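N5-carboxyaminoimidazole ribonucleotide synthetase (Staphylococcus aureus subsp. aureus, PDB 3ORR) catalyses the ATP-dependent carboxylation of 5-aminoimidazole ribonucleotide by bicarbonate to give N5-carboxyaminoimidazole ribonucleotide, a step of purine biosynthesis. Local coordinates at residues K193-T198 / F210-N215; Q220-T225 / A313-L318; H249-F254 / L296-Q301; D75-E80 / E94-P99; I84-L89 / Q103-L108. One frame throughout, in Å; residues are numbered along the deposited sequence.

Interaction 1: K193-T198 / F210-N215; sequences KEVSLT and FPLQEN
Phe210 N bonds to Thr198 O (2.9 Å) in the beta hairpin of strands 191-201 and 207-218, part of the antiparallel sheet of the ATP-grasp fold. A water that accepts from Thr198 N makes at most weak bonds to the carbonyls of Phe210 and Pro211. Leu212 CD1 meets Ser196 O, and the Leu212 chain crosses that of Leu197 at about a right angle, CD1 to CD1 4.1 Å. Gln213 and Ser196 form a hydrogen-bonded pair, N to O both ways. The Gln213 chain bends at chi2 (129°) and carries OE1 back over the neighbouring strand, where it accepts from Ser196 OG (2.9 Å); its NE2 is bonded to Tyr281. On the other sheet face Glu214 sits across from Val195 and makes a salt bridge to Arg230. Asn215 N donates to Glu194 O; Glu194 is itself a probable ATP-binding residue. The side-chain amide of Asn215 reaches back to the same serine hydroxyl, ND2 to Ser196 OG 3.0 Å, with the oxygen 8° from the amide plane.

Interaction 2: Q220-T225 / A313-L318; sequences QILFKT and AVMMNL
Strand 221-227, in the ATP-grasp region, pairs here antiparallel with strand 313-319 of the C-terminal region, Lys224 opposite Met316 and Thr225 opposite Met315, within one continuous sheet. Thr225 and Met315 form the hydrogen-bonded pair: Thr225 N to Met315 O is 2.8 Å and Met315 N to Thr225 O 2.7 Å. Further along, Asn317 N reaches Phe223 O only weakly, at 3.4 Å. Phe223 and Lys224 share Glu216 of strand 207-218 as their partner, a classic beta bulge.

Both Met315 and Met316 are selenomethionines. On one face of the sheet Met316 lies beside both bulge residues. Its selenium packs on Lys224 CB and CG, while the lysine chain bends away at chi3 and chi4 to salt bridges with Glu216 and Glu366. Val314 CG1 also touches Lys224 CD (3.9 Å). On the other face Met315 CE approaches Leu222 CD2 and Thr225 OG1, whose polar partner is Asn215. Asn317 sets its side chain across that of Leu222 and accepts from Asn277 through OD1. Successive turns of the Met316 chain, with chi2 at -70° and chi3 at -61°, bring its CE over one face of the Phe223 ring, a CH-pi contact 3.9 Å from the centroid.

Interaction 3: H249-F254 / L296-Q301; sequences HFIGTF and LAVTGQ
Leu296 O takes Gln301 N at 2.9 Å and, weakly, Gly300 N, at the helix end where Ile251 meets Ala297. The carbonyl O of Ala297 accepts from Gly300 N (3.0 Å) and is touched from the facing segment by Ile251 CD1, at 3.3 Å. With its positive phi, Gly300 thereby closes helix 290-298 in a Schellman motif, and Ile251 abuts the last turn just before that close. The isoleucine does so with its terminal methyl alone: CD1 lies 3.9 Å from Ala297 CB and equally far from Val298 CG2, a small apolar wedge between neighbouring helix residues. This is where the end of helix 290-298 packs against the first residues of strand 252-261 of the ATP-grasp sheet. At that point Gly252 takes backbone angles (86°/-164°) that suit glycine, and the methyl of Ala297 sits close on its backbone, CB to Gly252 CA 3.6 Å. Thr299 is hydrogen-bonded through its backbone to Leu9, Pro99 and Phe6 pack on Ile251, and Ala297 also touches Thr200 of the adjacent strand.

Interaction 4: D75-E80 / E94-P99; sequences DVITYE and EKYNIP
Two hydrogen bonds tie Asn97 to the start of strand 76-79, one from its side chain and one to its backbone. With CG anti to the backbone N (chi1 172°), the Asn97 amide swings back to Asp75, and ND2 donates to Asp75 O over 2.7 Å. That bond is nearly straight, 170° at the hydrogen, and coplanar with both groups: the donor lies in the carbonyl plane and the acceptor in the amide plane, which fixes the rotation of the asparagine. The carbonyl of the same residue then takes the amide of Ile77, N to O 3.0 Å, while Val76 CA makes a CH contact to that oxygen. Asp75 turns its own carboxylate to Thr14 N.

Apolar contacts flank these bonds. Val76 CG2 touches Pro99 CD at 3.7 Å. Ile77 and Ile98 pass each other at a slant, Ile98 CG1 lying 3.9 Å from Ile77 CB, and Ile98 CG2 rests against Ile77 O. Ile77 CD1 also reaches Tyr96 CB (4.0 Å), whereas the tyrosine ring leads away to bond through OH with Asn68. Leu89 and Leu92 of helix 86-95 pack on Ile98 as well. The chain thus leaves strand 76-79, passes through helix 86-95 and comes back across the start of that strand, at the edge of the four-stranded parallel sheet of the Rossmann-like preATP-grasp domain.

Interaction 5: I84-L89 / Q103-L108; sequences ISAQQL and QAIQLL
Ala86, in the first turn of helix 86-95, approaches the short helix 103-108 most closely at Gln106, with the two CA atoms 5.0 Å apart and no hydrogen bond between the segments. So near an approach is possible because only a methyl group stands between the backbones: Ala86 CB rests on Gln106 CA (3.7 Å) and on its CB (3.8 Å). The Gln106 chain, extended beyond CG, runs past this methyl, with CG at 3.9 Å, and forms the solvent-exposed border of the contact.

On the buried side Ile105 points between Ala86 and Leu89. Its CG2 branch lies 4.3 Å from Ala86 CB, and its CG1 branch, placed beside the backbone N by a chi1 of -68°, meets Leu89 CD2 at 3.6 Å. The leucine and isoleucine chains cross at about a right angle, and both also pack on Tyr79 of strand 76-79. The turn that presents Ala86 is held by Ser85 at the N-cap, whose OG accepts from Gln88 N (2.9 Å, 158° at the hydrogen). Together these features make an apolar helix-to-helix contact, an N-capped first turn against a neighbouring helix, within the Rossmann-like preATP-grasp domain, beside strand 76-79.

Overall arrangement
The contacts fall into two groups that meet at interaction 3. Interactions 1 and 2, their centres 12 Å apart, share the large antiparallel sheet and touch where Asn215 OD1 lies 3.0 Å from Thr225 OG1. Interaction 1 holds the probable ATP ligand Glu194, whose side chain comes within about 3 Å of that of His217, another such ligand; in interaction 2 the side chain of Leu222 is about 4 Å from that of His217. Interactions 4 and 5 share helix 86-95 and meet at Tyr79 CE1 and Ile105 CD1 (3.6 Å). From interaction 3, His249 NE2 reaches Pro99 O at 2.8 Å, while Thr253 packs on Thr198. The centres of interactions 1 and 4 are 28 Å apart.

Interaction 1: K193-T198 / F210-N215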
# COMPACT_ATOMS: atom_id res chain seq x y z
N LYS A 193 20.02 19.76 -16.01
CA LYS A 193 19.30 18.78 -15.20
C LYS A 193 17.98 18.31 -15.83
O LYS A 193 17.53 18.80 -16.86
CB LYS A 193 19.06 19.34 -13.80
CG LYS A 193 19.78 18.58 -12.68
CD LYS A 193 21.30 18.76 -12.72
CE LYS A 193 21.99 17.97 -11.62
NZ LYS A 193 23.34 18.54 -11.30
N GLU A 194 17.35 17.35 -15.18
CA GLU A 194 16.12 16.75 -15.71
C GLU A 194 15.12 16.64 -14.59
O GLU A 194 15.46 16.12 -13.50
CB GLU A 194 16.44 15.37 -16.24
CG GLU A 194 15.63 14.90 -17.45
CD GLU A 194 16.40 13.92 -18.32
OE1 GLU A 194 17.64 13.90 -18.24
OE2 GLU A 194 15.79 13.14 -19.07
N VAL A 195 13.90 17.14 -14.82
CA VAL A 195 12.83 17.01 -13.85
C VAL A 195 11.51 16.57 -14.46
O VAL A 195 11.34 16.58 -15.69
CB VAL A 195 12.55 18.34 -13.12
CG1 VAL A 195 13.77 18.83 -12.40
CG2 VAL A 195 12.04 19.38 -14.09
N SER A 196 10.56 16.20 -13.58
CA SER A 196 9.25 15.75 -14.01
C SER A 196 8.14 16.15 -13.04
O SER A 196 8.35 16.30 -11.84
CB SER A 196 9.23 14.23 -14.26
OG SER A 196 9.24 13.47 -13.05
N LEU A 197 6.94 16.30 -13.59
CA LEU A 197 5.78 16.63 -12.80
C LEU A 197 4.70 15.55 -13.01
O LEU A 197 4.24 15.31 -14.11
CB LEU A 197 5.26 18.01 -13.21
CG LEU A 197 4.41 18.82 -12.29
CD1 LEU A 197 5.00 18.89 -10.91
CD2 LEU A 197 4.29 20.24 -12.87
N THR A 198 4.35 14.88 -11.93
CA THR A 198 3.31 13.86 -11.94
C THR A 198 2.04 14.58 -11.54
O THR A 198 2.06 15.40 -10.63
CB THR A 198 3.65 12.74 -10.97
OG1 THR A 198 4.72 11.95 -11.53
CG2 THR A 198 2.42 11.91 -10.70
N PHE A 210 1.71 16.49 -7.96
CA PHE A 210 2.64 15.90 -6.99
C PHE A 210 3.89 16.82 -6.88
O PHE A 210 4.05 17.73 -7.69
CB PHE A 210 3.01 14.47 -7.38
CG PHE A 210 1.94 13.45 -7.02
CD1 PHE A 210 0.80 13.29 -7.80
CD2 PHE A 210 2.05 12.68 -5.86
CE1 PHE A 210 -0.21 12.33 -7.41
CE2 PHE A 210 1.09 11.74 -5.51
CZ PHE A 210 -0.04 11.57 -6.29
N PRO A 211 4.78 16.57 -5.88
CA PRO A 211 6.02 17.34 -5.76
C PRO A 211 6.92 17.17 -6.97
O PRO A 211 7.14 16.05 -7.44
CB PRO A 211 6.69 16.76 -4.50
CG PRO A 211 5.49 16.12 -3.70
CD PRO A 211 4.56 15.65 -4.74
N LEU A 212 7.46 18.28 -7.46
CA LEU A 212 8.37 18.23 -8.59
C LEU A 212 9.48 17.23 -8.30
O LEU A 212 10.06 17.23 -7.23
CB LEU A 212 8.96 19.61 -8.85
CG LEU A 212 9.81 19.77 -10.10
CD1 LEU A 212 8.99 19.51 -11.39
CD2 LEU A 212 10.46 21.21 -10.08
N GLN A 213 9.75 16.37 -9.26
CA GLN A 213 10.72 15.30 -9.06
C GLN A 213 11.99 15.57 -9.93
O GLN A 213 11.90 16.08 -11.06
CB GLN A 213 10.08 13.99 -9.48
CG GLN A 213 8.84 13.61 -8.64
CD GLN A 213 7.60 13.24 -9.48
OE1 GLN A 213 7.68 12.97 -10.70
NE2 GLN A 213 6.47 13.22 -8.82
N GLU A 214 13.15 15.20 -9.41
CA GLU A 214 14.42 15.35 -10.13
C GLU A 214 14.95 13.97 -10.60
O GLU A 214 15.22 13.09 -9.80
CB GLU A 214 15.43 16.05 -9.21
CG GLU A 214 16.83 16.20 -9.78
CD GLU A 214 17.81 16.79 -8.78
OE1 GLU A 214 17.38 17.41 -7.78
OE2 GLU A 214 19.03 16.64 -9.01
N ASN A 215 15.10 13.80 -11.90
CA ASN A 215 15.41 12.52 -12.46
C ASN A 215 16.81 12.36 -13.02
O ASN A 215 17.26 13.21 -13.82
CB ASN A 215 14.38 12.21 -13.54
CG ASN A 215 12.99 12.18 -12.98
OD1 ASN A 215 12.77 11.63 -11.90
ND2 ASN A 215 12.04 12.78 -13.69
O HOH W 1 5.30 16.07 -9.63

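Interaction 2: Q220-T225 / A313-L318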
# COMPACT_ATOMS: atom_id res chain seq x y z
N GLN A 220 19.90 5.82 -20.81
CA GLN A 220 18.52 6.13 -21.27
C GLN A 220 17.43 5.39 -20.45
O GLN A 220 16.27 5.29 -20.86
CB GLN A 220 18.38 5.91 -22.78
CG GLN A 220 19.35 6.75 -23.63
CD GLN A 220 20.49 5.92 -24.27
OE1 GLN A 220 20.24 5.02 -25.09
NE2 GLN A 220 21.75 6.22 -23.90
N ILE A 221 17.81 4.88 -19.28
CA ILE A 221 16.85 4.27 -18.38
C ILE A 221 16.92 5.04 -17.07
O ILE A 221 18.02 5.38 -16.58
CB ILE A 221 17.17 2.81 -18.07
CG1 ILE A 221 17.42 2.02 -19.36
CG2 ILE A 221 16.06 2.15 -17.24
CD1 ILE A 221 18.14 0.73 -19.04
N LEU A 222 15.75 5.26 -16.49
CA LEU A 222 15.65 6.02 -15.25
C LEU A 222 16.42 5.29 -14.17
O LEU A 222 16.25 4.11 -13.98
CB LEU A 222 14.16 6.28 -14.87
CG LEU A 222 13.93 6.86 -13.47
CD1 LEU A 222 14.54 8.28 -13.31
CD2 LEU A 222 12.46 6.89 -13.20
N PHE A 223 17.28 6.03 -13.48
CA PHE A 223 18.25 5.47 -12.53
C PHE A 223 17.94 5.96 -11.13
O PHE A 223 17.94 5.19 -10.19
CB PHE A 223 19.65 5.94 -12.96
CG PHE A 223 20.74 5.68 -11.96
CD1 PHE A 223 21.17 4.36 -11.68
CD2 PHE A 223 21.44 6.75 -11.38
CE1 PHE A 223 22.23 4.13 -10.79
CE2 PHE A 223 22.50 6.53 -10.49
CZ PHE A 223 22.91 5.22 -10.19
N LYS A 224 17.69 7.27 -11.00
CA LYS A 224 17.47 7.90 -9.69
C LYS A 224 16.42 9.00 -9.76
O LYS A 224 16.41 9.78 -10.71
CB LYS A 224 18.79 8.44 -9.12
CG LYS A 224 18.63 9.24 -7.82
CD LYS A 224 20.01 9.48 -7.14
CE LYS A 224 21.09 9.85 -8.17
NZ LYS A 224 20.88 11.17 -8.84
N THR A 225 15.50 9.04 -8.79
CA THR A 225 14.57 10.17 -8.61
C THR A 225 14.72 10.74 -7.21
O THR A 225 14.72 10.00 -6.21
CB THR A 225 13.13 9.75 -8.82
OG1 THR A 225 12.98 9.24 -10.15
CG2 THR A 225 12.16 10.95 -8.64
N ALA A 313 12.84 11.99 -0.36
CA ALA A 313 13.07 10.63 -0.79
C ALA A 313 14.01 10.49 -1.96
O ALA A 313 14.11 11.40 -2.81
CB ALA A 313 11.72 9.96 -1.12
N VAL A 314 14.71 9.34 -2.01
CA VAL A 314 15.54 9.04 -3.15
C VAL A 314 15.11 7.68 -3.68
O VAL A 314 15.26 6.67 -3.01
CB VAL A 314 17.05 8.96 -2.79
CG1 VAL A 314 17.87 8.44 -4.01
CG2 VAL A 314 17.59 10.28 -2.31
N MSE A 315 14.60 7.64 -4.89
CA MSE A 315 14.13 6.40 -5.43
C MSE A 315 15.11 5.87 -6.46
O MSE A 315 15.53 6.62 -7.36
CB MSE A 315 12.73 6.57 -6.06
CG MSE A 315 12.19 5.22 -6.48
SE MSE A 315 11.42 5.27 -8.27
CE MSE A 315 13.02 5.47 -9.27
N MSE A 316 15.48 4.60 -6.33
CA MSE A 316 16.41 3.95 -7.26
C MSE A 316 15.67 2.83 -7.97
O MSE A 316 15.06 2.00 -7.32
CB MSE A 316 17.61 3.37 -6.51
CG MSE A 316 18.26 4.35 -5.58
SE MSE A 316 19.18 5.79 -6.52
CE MSE A 316 20.49 4.71 -7.46
N ASN A 317 15.68 2.82 -9.30
CA ASN A 317 15.21 1.63 -9.99
C ASN A 317 16.09 0.45 -9.67
O ASN A 317 17.30 0.60 -9.44
CB ASN A 317 15.23 1.82 -11.50
CG ASN A 317 13.89 2.23 -12.05
OD1 ASN A 317 13.83 2.77 -13.17
ND2 ASN A 317 12.80 2.01 -11.28
N LEU A 318 15.51 -0.74 -9.72
CA LEU A 318 16.30 -1.97 -9.65
C LEU A 318 16.16 -2.80 -10.94
O LEU A 318 15.12 -3.46 -11.18
CB LEU A 318 15.91 -2.80 -8.42
CG LEU A 318 16.19 -2.23 -7.01
CD1 LEU A 318 15.41 -2.97 -5.96
CD2 LEU A 318 17.66 -2.33 -6.72

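Interaction 3: H249-F254 / L296-Q301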
# COMPACT_ATOMS: atom_id res chain seq x y z
N HIS A 249 -6.34 15.81 -23.75
CA HIS A 249 -7.24 15.40 -22.68
C HIS A 249 -6.56 14.34 -21.80
O HIS A 249 -6.18 13.26 -22.28
CB HIS A 249 -8.56 14.87 -23.28
CG HIS A 249 -9.44 14.17 -22.30
ND1 HIS A 249 -10.29 14.86 -21.45
CD2 HIS A 249 -9.63 12.86 -22.02
CE1 HIS A 249 -10.95 14.00 -20.69
NE2 HIS A 249 -10.57 12.77 -21.02
N PHE A 250 -6.42 14.63 -20.51
CA PHE A 250 -6.06 13.58 -19.52
C PHE A 250 -7.07 13.46 -18.40
O PHE A 250 -7.51 14.46 -17.81
CB PHE A 250 -4.75 13.94 -18.85
CG PHE A 250 -3.63 14.14 -19.80
CD1 PHE A 250 -2.91 13.04 -20.27
CD2 PHE A 250 -3.30 15.42 -20.24
CE1 PHE A 250 -1.85 13.22 -21.14
CE2 PHE A 250 -2.28 15.60 -21.11
CZ PHE A 250 -1.54 14.50 -21.58
N ILE A 251 -7.44 12.24 -18.07
CA ILE A 251 -7.94 12.01 -16.72
C ILE A 251 -7.14 10.87 -16.05
O ILE A 251 -6.55 10.03 -16.73
CB ILE A 251 -9.49 11.87 -16.60
CG1 ILE A 251 -9.92 10.46 -16.47
CG2 ILE A 251 -10.28 12.70 -17.64
CD1 ILE A 251 -10.04 10.09 -15.07
N GLY A 252 -7.08 10.87 -14.72
CA GLY A 252 -6.20 9.91 -14.05
C GLY A 252 -4.81 10.55 -13.99
O GLY A 252 -4.65 11.74 -14.24
N THR A 253 -3.79 9.74 -13.72
CA THR A 253 -2.47 10.26 -13.53
C THR A 253 -1.69 10.31 -14.82
O THR A 253 -1.64 9.32 -15.58
CB THR A 253 -1.69 9.40 -12.50
OG1 THR A 253 -2.20 9.69 -11.22
CG2 THR A 253 -0.18 9.75 -12.50
N PHE A 254 -1.07 11.45 -15.06
CA PHE A 254 -0.12 11.55 -16.17
C PHE A 254 1.13 12.23 -15.69
O PHE A 254 1.14 12.79 -14.58
CB PHE A 254 -0.71 12.27 -17.38
CG PHE A 254 -1.14 13.63 -17.12
CD1 PHE A 254 -2.22 13.88 -16.28
CD2 PHE A 254 -0.49 14.69 -17.72
CE1 PHE A 254 -2.64 15.21 -16.04
CE2 PHE A 254 -0.91 16.03 -17.49
CZ PHE A 254 -1.96 16.28 -16.64
N LEU A 296 -8.78 7.15 -7.90
CA LEU A 296 -9.83 8.11 -7.48
C LEU A 296 -10.35 8.81 -8.74
O LEU A 296 -11.54 8.92 -8.94
CB LEU A 296 -9.30 9.12 -6.43
CG LEU A 296 -9.13 8.69 -4.94
CD1 LEU A 296 -8.32 9.75 -4.20
CD2 LEU A 296 -10.48 8.39 -4.18
N ALA A 297 -9.43 9.24 -9.60
CA ALA A 297 -9.80 10.05 -10.76
C ALA A 297 -10.64 9.25 -11.73
O ALA A 297 -11.69 9.68 -12.19
CB ALA A 297 -8.56 10.58 -11.45
N VAL A 298 -10.21 8.02 -11.97
CA VAL A 298 -10.77 7.20 -13.01
C VAL A 298 -12.17 6.72 -12.60
O VAL A 298 -13.04 6.52 -13.45
CB VAL A 298 -9.72 6.08 -13.32
CG1 VAL A 298 -10.23 4.72 -13.29
CG2 VAL A 298 -8.83 6.44 -14.55
N THR A 299 -12.39 6.56 -11.29
CA THR A 299 -13.69 6.15 -10.78
C THR A 299 -14.60 7.34 -10.49
O THR A 299 -15.76 7.14 -10.05
CB THR A 299 -13.57 5.32 -9.44
OG1 THR A 299 -12.87 6.08 -8.44
CG2 THR A 299 -12.84 3.95 -9.69
N GLY A 300 -14.06 8.56 -10.68
CA GLY A 300 -14.86 9.78 -10.68
C GLY A 300 -15.03 10.42 -9.31
O GLY A 300 -15.96 11.19 -9.07
N GLN A 301 -14.14 10.09 -8.39
CA GLN A 301 -14.23 10.60 -7.02
C GLN A 301 -13.57 11.95 -6.98
O GLN A 301 -12.83 12.28 -7.89
CB GLN A 301 -13.45 9.69 -6.08
CG GLN A 301 -13.67 8.22 -6.34
CD GLN A 301 -15.04 7.82 -6.00
OE1 GLN A 301 -15.54 8.08 -4.91
NE2 GLN A 301 -15.71 7.19 -6.95

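Interaction 4: D75-E80 / E94-P99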
# COMPACT_ATOMS: atom_id res chain seq x y z
N ASP A 75 -16.75 -1.64 -15.17
CA ASP A 75 -17.52 -0.40 -15.12
C ASP A 75 -16.59 0.75 -15.54
O ASP A 75 -17.04 1.83 -15.88
CB ASP A 75 -18.04 -0.17 -13.69
CG ASP A 75 -18.84 -1.37 -13.17
OD1 ASP A 75 -19.94 -1.59 -13.68
OD2 ASP A 75 -18.37 -2.11 -12.28
N VAL A 76 -15.29 0.50 -15.53
CA VAL A 76 -14.35 1.49 -16.09
C VAL A 76 -13.11 0.75 -16.61
O VAL A 76 -12.76 -0.33 -16.10
CB VAL A 76 -13.99 2.58 -15.04
CG1 VAL A 76 -13.31 1.97 -13.78
CG2 VAL A 76 -13.13 3.62 -15.63
N ILE A 77 -12.47 1.31 -17.62
CA ILE A 77 -11.25 0.72 -18.14
C ILE A 77 -10.17 1.77 -18.18
O ILE A 77 -10.42 2.90 -18.58
CB ILE A 77 -11.42 0.17 -19.55
CG1 ILE A 77 -12.62 -0.77 -19.59
CG2 ILE A 77 -10.17 -0.55 -20.00
CD1 ILE A 77 -12.95 -1.16 -20.99
N THR A 78 -8.96 1.39 -17.76
CA THR A 78 -7.80 2.27 -17.86
C THR A 78 -6.66 1.43 -18.45
O THR A 78 -6.84 0.23 -18.63
CB THR A 78 -7.41 2.80 -16.49
OG1 THR A 78 -6.24 3.61 -16.60
CG2 THR A 78 -7.14 1.61 -15.49
N TYR A 79 -5.50 2.05 -18.71
CA TYR A 79 -4.37 1.37 -19.35
C TYR A 79 -3.06 1.72 -18.66
O TYR A 79 -2.92 2.84 -18.11
CB TYR A 79 -4.28 1.72 -20.85
CG TYR A 79 -4.36 3.19 -21.15
CD1 TYR A 79 -3.23 4.02 -21.02
CD2 TYR A 79 -5.55 3.77 -21.56
CE1 TYR A 79 -3.30 5.39 -21.28
CE2 TYR A 79 -5.63 5.15 -21.85
CZ TYR A 79 -4.50 5.94 -21.69
OH TYR A 79 -4.56 7.28 -21.96
N GLU A 80 -2.12 0.75 -18.61
CA GLU A 80 -0.92 0.98 -17.80
C GLU A 80 0.33 1.18 -18.63
O GLU A 80 1.37 1.60 -18.10
CB GLU A 80 -0.69 -0.11 -16.71
CG GLU A 80 -0.68 -1.51 -17.21
CD GLU A 80 0.70 -2.14 -17.20
OE1 GLU A 80 1.50 -1.86 -16.29
OE2 GLU A 80 0.97 -2.95 -18.11
N GLU A 94 -15.70 4.06 -27.49
CA GLU A 94 -17.01 4.35 -28.04
C GLU A 94 -18.04 3.45 -27.36
O GLU A 94 -19.21 3.82 -27.29
CB GLU A 94 -17.02 4.23 -29.58
CG GLU A 94 -16.18 5.37 -30.25
CD GLU A 94 -15.84 5.11 -31.74
OE1 GLU A 94 -16.09 3.95 -32.22
OE2 GLU A 94 -15.35 6.10 -32.41
N LYS A 95 -17.61 2.28 -26.87
CA LYS A 95 -18.57 1.29 -26.33
C LYS A 95 -18.57 1.25 -24.81
O LYS A 95 -19.60 1.02 -24.22
CB LYS A 95 -18.31 -0.13 -26.86
CG LYS A 95 -18.10 -0.22 -28.38
CD LYS A 95 -17.26 -1.46 -28.74
CE LYS A 95 -16.79 -1.43 -30.21
NZ LYS A 95 -17.90 -1.37 -31.23
N TYR A 96 -17.43 1.51 -24.18
CA TYR A 96 -17.34 1.43 -22.73
C TYR A 96 -16.82 2.69 -22.08
O TYR A 96 -16.48 3.63 -22.74
CB TYR A 96 -16.49 0.23 -22.31
CG TYR A 96 -16.83 -1.03 -23.08
CD1 TYR A 96 -17.98 -1.78 -22.77
CD2 TYR A 96 -16.02 -1.45 -24.13
CE1 TYR A 96 -18.27 -2.95 -23.50
CE2 TYR A 96 -16.32 -2.59 -24.87
CZ TYR A 96 -17.43 -3.34 -24.55
OH TYR A 96 -17.69 -4.46 -25.31
N ASN A 97 -16.74 2.67 -20.75
CA ASN A 97 -16.44 3.83 -19.96
C ASN A 97 -14.92 3.94 -19.78
O ASN A 97 -14.33 3.23 -18.94
CB ASN A 97 -17.16 3.73 -18.61
CG ASN A 97 -16.76 4.84 -17.61
OD1 ASN A 97 -16.64 5.98 -17.97
ND2 ASN A 97 -16.58 4.49 -16.36
N ILE A 98 -14.31 4.82 -20.55
CA ILE A 98 -12.87 5.01 -20.52
C ILE A 98 -12.62 6.50 -20.49
O ILE A 98 -12.37 7.14 -21.51
CB ILE A 98 -12.17 4.38 -21.76
CG1 ILE A 98 -12.68 2.94 -21.98
CG2 ILE A 98 -10.61 4.42 -21.64
CD1 ILE A 98 -11.96 2.15 -23.10
N PRO A 99 -12.73 7.09 -19.30
CA PRO A 99 -12.60 8.52 -19.16
C PRO A 99 -11.25 9.02 -19.68
O PRO A 99 -11.15 10.18 -20.04
CB PRO A 99 -12.71 8.72 -17.64
CG PRO A 99 -13.39 7.52 -17.15
CD PRO A 99 -13.00 6.41 -18.02

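Interaction 5: I84-L89 / Q103-L108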
# COMPACT_ATOMS: atom_id res chain seq x y z
N ILE A 84 -1.77 -0.93 -26.34
CA ILE A 84 -2.88 -1.00 -27.29
C ILE A 84 -2.75 -0.02 -28.45
O ILE A 84 -2.18 1.06 -28.30
CB ILE A 84 -4.23 -0.73 -26.55
CG1 ILE A 84 -5.42 -0.88 -27.50
CG2 ILE A 84 -4.20 0.66 -25.81
CD1 ILE A 84 -6.76 -1.09 -26.80
N SER A 85 -3.26 -0.41 -29.60
CA SER A 85 -3.39 0.48 -30.72
C SER A 85 -4.45 1.56 -30.41
O SER A 85 -5.46 1.30 -29.72
CB SER A 85 -3.72 -0.30 -32.00
OG SER A 85 -5.11 -0.56 -32.13
N ALA A 86 -4.20 2.76 -30.92
CA ALA A 86 -5.12 3.88 -30.77
C ALA A 86 -6.44 3.59 -31.49
O ALA A 86 -7.49 4.04 -31.05
CB ALA A 86 -4.51 5.14 -31.31
N GLN A 87 -6.38 2.84 -32.58
CA GLN A 87 -7.61 2.48 -33.26
C GLN A 87 -8.47 1.53 -32.41
O GLN A 87 -9.68 1.73 -32.34
CB GLN A 87 -7.36 1.87 -34.64
CG GLN A 87 -8.68 1.60 -35.39
CD GLN A 87 -9.67 2.81 -35.39
OE1 GLN A 87 -9.38 3.89 -35.95
NE2 GLN A 87 -10.84 2.63 -34.77
N GLN A 88 -7.83 0.52 -31.77
CA GLN A 88 -8.56 -0.40 -30.90
C GLN A 88 -9.09 0.35 -29.67
O GLN A 88 -10.23 0.15 -29.25
CB GLN A 88 -7.70 -1.58 -30.43
CG GLN A 88 -7.56 -2.74 -31.43
CD GLN A 88 -8.91 -3.31 -31.87
OE1 GLN A 88 -9.80 -3.56 -31.05
NE2 GLN A 88 -9.07 -3.50 -33.19
N LEU A 89 -8.25 1.21 -29.10
CA LEU A 89 -8.68 2.04 -27.99
C LEU A 89 -9.89 2.89 -28.42
O LEU A 89 -10.86 2.99 -27.68
CB LEU A 89 -7.53 2.93 -27.50
CG LEU A 89 -7.73 3.73 -26.21
CD1 LEU A 89 -8.39 2.88 -25.09
CD2 LEU A 89 -6.39 4.32 -25.72
N GLN A 103 -7.50 9.99 -27.16
CA GLN A 103 -6.87 11.09 -27.87
C GLN A 103 -5.38 11.19 -27.54
O GLN A 103 -4.54 11.35 -28.45
CB GLN A 103 -7.56 12.41 -27.59
CG GLN A 103 -6.83 13.55 -28.31
CD GLN A 103 -6.90 14.86 -27.56
OE1 GLN A 103 -6.95 14.88 -26.33
NE2 GLN A 103 -6.87 15.98 -28.31
N ALA A 104 -5.05 11.08 -26.25
CA ALA A 104 -3.67 11.14 -25.79
C ALA A 104 -2.82 10.03 -26.34
O ALA A 104 -1.72 10.25 -26.81
CB ALA A 104 -3.61 11.14 -24.29
N ILE A 105 -3.31 8.80 -26.26
CA ILE A 105 -2.57 7.70 -26.83
C ILE A 105 -2.37 7.93 -28.34
O ILE A 105 -1.28 7.79 -28.86
CB ILE A 105 -3.26 6.36 -26.61
CG1 ILE A 105 -3.25 5.97 -25.12
CG2 ILE A 105 -2.59 5.27 -27.50
CD1 ILE A 105 -1.92 5.52 -24.61
N GLN A 106 -3.43 8.30 -29.05
CA GLN A 106 -3.26 8.54 -30.48
C GLN A 106 -2.16 9.58 -30.75
O GLN A 106 -1.22 9.33 -31.53
CB GLN A 106 -4.57 8.97 -31.14
CG GLN A 106 -4.55 8.81 -32.69
CD GLN A 106 -5.96 8.86 -33.30
OE1 GLN A 106 -6.68 9.85 -33.15
NE2 GLN A 106 -6.35 7.78 -33.99
N LEU A 107 -2.25 10.71 -30.07
CA LEU A 107 -1.34 11.81 -30.33
C LEU A 107 0.06 11.44 -29.95
O LEU A 107 1.00 11.71 -30.71
CB LEU A 107 -1.79 13.07 -29.57
CG LEU A 107 -0.84 14.24 -29.64
CD1 LEU A 107 -0.66 14.61 -31.10
CD2 LEU A 107 -1.43 15.40 -28.88
N LEU A 108 0.22 10.80 -28.80
CA LEU A 108 1.56 10.49 -28.30
C LEU A 108 2.33 9.39 -29.06
O LEU A 108 3.53 9.27 -28.87
CB LEU A 108 1.59 10.28 -26.78
CG LEU A 108 1.04 11.48 -25.98
CD1 LEU A 108 0.95 11.21 -24.47
CD2 LEU A 108 1.79 12.75 -26.26